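Local atomic coordinates of hypothetical protein ST1444 (Sulfolobus tokodaii, PDB entry 2EO0), a protein that is a Holliday junction resolvase, probably a magnesium-dependent endonuclease that nicks four-way DNA junctions in opposing strands during genetic recombination. Residues 92-96 and 97-101; 115-118 and 119-123; 132-135 and 136-140. All blocks are in the same frame, centred on the assembly; numbering follows the deposited sequence.

Overall arrangement
The three contacts follow one another along the chain. Contact 1 is the turn end of the hairpin 88-95/98-103, whose second strand forms one edge of the five-stranded mixed sheet of this PDDEXK-clan nuclease. Contact 2 joins strand 115-117, the middle of a small antiparallel sheet, to helix 119-123. Their centres are about 11 Å apart and they touch, Val93 and Arg100 of the hairpin packing on Val122. Contact 3, in helix 128-143, touches neither. Its centre is about 21 Å from that of contact 1 and about 23 Å from that of contact 2. Contact 1 comes nearest the probable magnesium ligands Asp45 and Glu58, Gly92 lying about 7 Å from the Glu58 side chain.

Contact 1: 92-96 and 97-101; sequences GVKLP and KMLRF
The Phe101 ring lies beside the backbone of Gly92, with CD1 3.4 Å from Gly92 CA, approaching it obliquely. With CG beside its own backbone N (chi1 -58°), the ring is brought back toward the neighbouring strand; Ile18 of helix 13-24 and Met126 also touch it. The peptide groups from here to the turn pair as an antiparallel ladder. Val93 and Arg100 form a hydrogen-bonded pair, Arg100 N giving a nearly straight bond to Val93 O (2.8 Å, 169° at the hydrogen). Val93 N returns a bond to Arg100 O. Nearer the turn the pairing of Leu95 with Met98 is looser, and the bond from Met98 N to Leu95 O is weak.

Lys94 and Leu99 share the face with Phe101. The lysine chain bends at chi2 (56°), which brings Lys94 CD over the strand to 3.4 Å from Met98 O and 3.9 Å from Leu99 CB. A further bend at chi4 turns Lys94 NZ back to Leu95 O, at 2.6 Å. On the other face Leu95 and Met98 lie side by side, Leu95 CB 3.8 Å from Met98 CG.

The Lys94 ammonium thus holds the Leu95 carbonyl at the turn, and its charge would probably polarise that C=O. At the other end, Gly92 leaves room for the aromatic ring near the probable magnesium ligands Asp45 and Glu58.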
# COMPACT_ATOMS: atom_id res chain seq x y z
N GLY A 92 -10.08 11.06 6.69
CA GLY A 92 -11.21 11.41 5.87
C GLY A 92 -12.47 11.38 6.70
O GLY A 92 -12.78 10.35 7.29
N VAL A 93 -13.21 12.49 6.75
CA VAL A 93 -14.45 12.52 7.55
C VAL A 93 -15.72 12.70 6.74
O VAL A 93 -15.80 13.58 5.88
CB VAL A 93 -14.43 13.65 8.60
CG1 VAL A 93 -15.58 13.43 9.60
CG2 VAL A 93 -13.06 13.71 9.31
N LYS A 94 -16.71 11.88 7.01
CA LYS A 94 -17.97 12.01 6.30
C LYS A 94 -19.01 12.68 7.20
O LYS A 94 -19.56 12.04 8.11
CB LYS A 94 -18.48 10.64 5.83
CG LYS A 94 -19.79 10.72 5.04
CD LYS A 94 -19.66 11.66 3.82
CE LYS A 94 -20.97 11.75 3.03
NZ LYS A 94 -22.03 12.59 3.68
N LEU A 95 -19.25 13.96 6.95
CA LEU A 95 -20.24 14.69 7.71
C LEU A 95 -21.57 14.42 7.04
O LEU A 95 -21.62 13.85 5.94
CB LEU A 95 -19.90 16.18 7.74
CG LEU A 95 -18.55 16.39 8.43
CD1 LEU A 95 -18.17 17.83 8.28
CD2 LEU A 95 -18.61 15.99 9.90
N PRO A 96 -22.68 14.79 7.69
CA PRO A 96 -24.00 14.55 7.10
C PRO A 96 -24.14 14.90 5.61
O PRO A 96 -24.61 14.08 4.81
CB PRO A 96 -24.92 15.41 7.97
CG PRO A 96 -24.28 15.28 9.33
CD PRO A 96 -22.80 15.45 9.00
N LYS A 97 -23.72 16.11 5.24
CA LYS A 97 -23.86 16.57 3.87
C LYS A 97 -22.53 16.76 3.15
O LYS A 97 -22.50 17.34 2.06
CB LYS A 97 -24.64 17.89 3.84
CG LYS A 97 -26.03 17.84 4.52
CD LYS A 97 -26.66 19.26 4.56
CE LYS A 97 -28.03 19.32 5.27
NZ LYS A 97 -29.16 18.86 4.41
N MET A 98 -21.44 16.28 3.74
CA MET A 98 -20.15 16.45 3.07
C MET A 98 -19.05 15.48 3.52
O MET A 98 -19.09 14.91 4.63
CB MET A 98 -19.66 17.90 3.20
CG MET A 98 -19.32 18.33 4.63
SD MET A 98 -18.52 19.98 4.69
CE MET A 98 -19.96 21.03 4.61
N LEU A 99 -18.08 15.29 2.62
CA LEU A 99 -16.92 14.43 2.81
C LEU A 99 -15.65 15.27 2.75
O LEU A 99 -15.40 15.98 1.77
CB LEU A 99 -16.88 13.37 1.72
CG LEU A 99 -15.63 12.48 1.62
CD1 LEU A 99 -15.51 11.51 2.83
CD2 LEU A 99 -15.74 11.71 0.29
N ARG A 100 -14.83 15.17 3.79
CA ARG A 100 -13.60 15.93 3.84
C ARG A 100 -12.38 15.11 4.25
O ARG A 100 -12.50 14.06 4.88
CB ARG A 100 -13.77 17.08 4.82
CG ARG A 100 -14.90 17.97 4.49
CD ARG A 100 -14.57 18.86 3.35
NE ARG A 100 -15.81 19.34 2.76
CZ ARG A 100 -15.94 20.48 2.11
NH1 ARG A 100 -14.89 21.27 1.94
NH2 ARG A 100 -17.14 20.83 1.65
N PHE A 101 -11.21 15.64 3.92
CA PHE A 101 -9.93 15.02 4.20
C PHE A 101 -8.93 16.05 4.67
O PHE A 101 -8.78 17.09 4.04
CB PHE A 101 -9.35 14.41 2.92
CG PHE A 101 -10.25 13.41 2.28
CD1 PHE A 101 -10.19 12.08 2.65
CD2 PHE A 101 -11.19 13.80 1.33
CE1 PHE A 101 -11.07 11.14 2.08
CE2 PHE A 101 -12.07 12.89 0.76
CZ PHE A 101 -12.01 11.56 1.14

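Contact 2: 115-118 and 119-123; sequences YAID and LETVE
An N-cap joins strand 115-117 to helix 119-123: Asp118 stands just before the first turn and turns its carboxylate back over it. Asp118 OD1 accepts the backbone N-H of Thr121 at 2.9 Å, the nitrogen lying above the carboxylate plane, 50° out of it. Placing CG between the backbone N and the carbonyl carbon (chi1 54°) puts the carboxylate there. Thr121 N also makes a weak bond to Asp118 O, 3.0 Å long. Thr121 OG1 is modelled very close to the same carboxylate, so its bond to OD1 is doubtful in detail. The open N-H groups of the first turn, and the helix dipole, would probably stabilise the negative charge of Asp118.

Beneath the cap the contact is apolar. Ile117 crosses Thr121 at about a right angle, its CD1 3.8 Å from Thr121 CG2, while its other branch, CG2, lies 3.9 Å from Val122 CG2.

Ile117 and Val122 both rest on Ile68 of strand 68-70, one of the two edge strands flanking 115-117 in the small antiparallel sheet. On strand 98-103, Ile117 also meets Ile102 and Val122 meets Arg100, so the start of the helix packs against both the small sheet and the hairpin of the larger one.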
# COMPACT_ATOMS: atom_id res chain seq x y z
N TYR A 115 -6.80 12.36 20.44
CA TYR A 115 -6.48 13.34 19.43
C TYR A 115 -7.76 13.89 18.88
O TYR A 115 -8.77 13.19 18.80
CB TYR A 115 -5.66 12.68 18.33
CG TYR A 115 -4.31 12.19 18.83
CD1 TYR A 115 -3.20 13.01 18.79
CD2 TYR A 115 -4.18 10.94 19.42
CE1 TYR A 115 -1.99 12.59 19.34
CE2 TYR A 115 -3.01 10.53 19.95
CZ TYR A 115 -1.91 11.34 19.92
OH TYR A 115 -0.72 10.92 20.49
N ALA A 116 -7.72 15.17 18.52
CA ALA A 116 -8.90 15.82 18.01
C ALA A 116 -8.60 16.98 17.10
O ALA A 116 -7.49 17.51 17.05
CB ALA A 116 -9.78 16.29 19.16
N ILE A 117 -9.64 17.36 16.38
CA ILE A 117 -9.59 18.44 15.42
C ILE A 117 -11.01 19.03 15.47
O ILE A 117 -12.00 18.28 15.62
CB ILE A 117 -9.23 17.88 14.00
CG1 ILE A 117 -9.15 19.02 12.98
CG2 ILE A 117 -10.22 16.79 13.57
CD1 ILE A 117 -7.81 19.78 13.03
N ASP A 118 -11.10 20.35 15.41
CA ASP A 118 -12.40 21.03 15.44
C ASP A 118 -13.14 20.80 14.10
O ASP A 118 -12.50 20.81 13.04
CB ASP A 118 -12.17 22.51 15.72
CG ASP A 118 -11.21 23.13 14.74
OD1 ASP A 118 -11.69 23.81 13.80
OD2 ASP A 118 -9.97 22.94 14.89
N LEU A 119 -14.46 20.60 14.14
CA LEU A 119 -15.18 20.35 12.89
C LEU A 119 -15.03 21.50 11.92
O LEU A 119 -15.23 21.35 10.72
CB LEU A 119 -16.68 20.04 13.12
CG LEU A 119 -17.85 21.02 13.26
CD1 LEU A 119 -17.85 22.02 12.13
CD2 LEU A 119 -19.17 20.26 13.25
N GLU A 120 -14.66 22.66 12.44
CA GLU A 120 -14.46 23.83 11.61
C GLU A 120 -13.39 23.52 10.57
O GLU A 120 -13.57 23.73 9.37
CB GLU A 120 -14.01 25.02 12.46
CG GLU A 120 -14.99 25.41 13.56
CD GLU A 120 -15.51 24.21 14.36
OE1 GLU A 120 -14.74 23.58 15.11
OE2 GLU A 120 -16.71 23.90 14.23
N THR A 121 -12.27 23.00 11.06
CA THR A 121 -11.12 22.70 10.21
C THR A 121 -11.44 21.68 9.13
O THR A 121 -11.07 21.84 7.97
CB THR A 121 -9.98 22.21 11.08
OG1 THR A 121 -9.90 23.07 12.22
CG2 THR A 121 -8.66 22.23 10.31
N VAL A 122 -12.13 20.62 9.53
CA VAL A 122 -12.53 19.56 8.63
C VAL A 122 -13.44 20.12 7.52
O VAL A 122 -13.31 19.77 6.35
CB VAL A 122 -13.27 18.46 9.43
CG1 VAL A 122 -13.91 17.44 8.50
CG2 VAL A 122 -12.28 17.80 10.38
N GLU A 123 -14.37 20.99 7.90
CA GLU A 123 -15.28 21.54 6.91
C GLU A 123 -14.49 22.29 5.85
O GLU A 123 -14.84 22.26 4.67
CB GLU A 123 -16.28 22.49 7.56
CG GLU A 123 -17.08 21.87 8.67
CD GLU A 123 -18.18 22.77 9.13
OE1 GLU A 123 -17.92 23.98 9.33
OE2 GLU A 123 -19.31 22.27 9.29

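Contact 3: 132-135 and 136-140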
# COMPACT_ATOMS: atom_id res chain seq x y z
N VAL A 132 -6.89 14.40 -4.51
CA VAL A 132 -6.31 13.89 -5.74
C VAL A 132 -5.32 14.87 -6.35
O VAL A 132 -4.20 14.47 -6.67
CB VAL A 132 -7.42 13.54 -6.76
CG1 VAL A 132 -6.82 13.20 -8.10
CG2 VAL A 132 -8.21 12.36 -6.24
N ARG A 133 -5.71 16.13 -6.52
CA ARG A 133 -4.78 17.11 -7.09
C ARG A 133 -3.50 17.13 -6.27
O ARG A 133 -2.39 17.20 -6.82
CB ARG A 133 -5.39 18.51 -7.12
CG ARG A 133 -6.36 18.74 -8.28
CD ARG A 133 -6.95 20.15 -8.27
NE ARG A 133 -7.88 20.36 -9.38
CZ ARG A 133 -8.53 21.51 -9.62
NH1 ARG A 133 -8.37 22.57 -8.83
NH2 ARG A 133 -9.36 21.58 -10.66
N TYR A 134 -3.67 17.08 -4.96
CA TYR A 134 -2.54 17.10 -4.05
C TYR A 134 -1.64 15.90 -4.30
O TYR A 134 -0.42 16.01 -4.37
CB TYR A 134 -3.01 17.05 -2.60
CG TYR A 134 -1.85 16.87 -1.67
CD1 TYR A 134 -1.03 17.94 -1.35
CD2 TYR A 134 -1.55 15.61 -1.14
CE1 TYR A 134 0.06 17.78 -0.51
CE2 TYR A 134 -0.47 15.43 -0.31
CZ TYR A 134 0.33 16.53 0.01
OH TYR A 134 1.36 16.41 0.91
N VAL A 135 -2.26 14.73 -4.39
CA VAL A 135 -1.49 13.52 -4.64
C VAL A 135 -0.74 13.65 -5.97
O VAL A 135 0.43 13.28 -6.05
CB VAL A 135 -2.40 12.26 -4.70
CG1 VAL A 135 -1.55 11.05 -5.01
CG2 VAL A 135 -3.11 12.07 -3.36
N GLU A 136 -1.40 14.18 -6.99
CA GLU A 136 -0.76 14.36 -8.29
C GLU A 136 0.48 15.24 -8.24
O GLU A 136 1.46 14.96 -8.92
CB GLU A 136 -1.73 14.97 -9.31
CG GLU A 136 -2.76 14.00 -9.86
CD GLU A 136 -2.11 12.73 -10.39
OE1 GLU A 136 -0.95 12.82 -10.86
OE2 GLU A 136 -2.76 11.67 -10.35
N SER A 137 0.43 16.30 -7.43
CA SER A 137 1.56 17.21 -7.32
C SER A 137 2.73 16.54 -6.62
O SER A 137 3.88 16.96 -6.79
CB SER A 137 1.17 18.51 -6.59
OG SER A 137 1.11 18.34 -5.18
N LYS A 138 2.44 15.51 -5.83
CA LYS A 138 3.49 14.78 -5.12
C LYS A 138 4.15 13.80 -6.07
O LYS A 138 5.32 13.45 -5.91
CB LYS A 138 2.93 14.06 -3.89
CG LYS A 138 2.74 15.02 -2.70
CD LYS A 138 2.66 14.27 -1.38
CE LYS A 138 3.93 13.43 -1.11
NZ LYS A 138 3.83 12.62 0.15
N ILE A 139 3.39 13.35 -7.05
CA ILE A 139 3.91 12.46 -8.06
C ILE A 139 4.86 13.29 -8.89
O ILE A 139 5.99 12.89 -9.14
CB ILE A 139 2.81 11.94 -8.98
CG1 ILE A 139 1.94 10.95 -8.20
CG2 ILE A 139 3.43 11.35 -10.25
CD1 ILE A 139 0.75 10.42 -8.95
N SER A 140 4.41 14.46 -9.31
CA SER A 140 5.23 15.36 -10.12
C SER A 140 6.52 15.69 -9.40
O SER A 140 7.58 15.73 -10.01
CB SER A 140 4.47 16.65 -10.42
OG SER A 140 3.33 16.39 -11.22
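Tyr134 and Lys138, one helical turn apart, make the main side-chain contact. The lysine chain crosses the tyrosine obliquely, Lys138 CG lying over one face of the ring and Lys138 CD 3.5 Å from Tyr134 CZ and 3.4 Å from Tyr134 OH. Lys138 CG sits beside its own backbone N (chi1 -79°), and a bend at chi3 then turns the chain away from the ring. Both polar ends converge on Glu88: Tyr134 OH hydrogen-bonds to OE2 of that residue and Lys138 NZ forms a salt bridge with the same oxygen, so the carboxylate fixes the two together.

Behind them, Tyr134 O takes two bonds from the same face of its plane, one from Lys138 N at 3.2 Å and one from Ser137 OG at 2.9 Å. The serine hydroxyl thus folds back onto the backbone. Regular helical bonds carry the frame: Glu136 N to Val132 O is 2.8 Å and nearly straight (164° at the hydrogen), and Ile139 N to Val135 O is 3.1 Å.

Outward, Glu136 OE2 forms a salt bridge with Lys50, while Val135 packs on Ile55 and Ile139 on Val53, both of strand 53-61. The arrangement is that of an amphipathic alpha-helix, 128-143, laid on a sheet strand by its valine and isoleucine side, with i to i+4 packing along its flank and charged partners, Glu88 and Lys50, outside the helix.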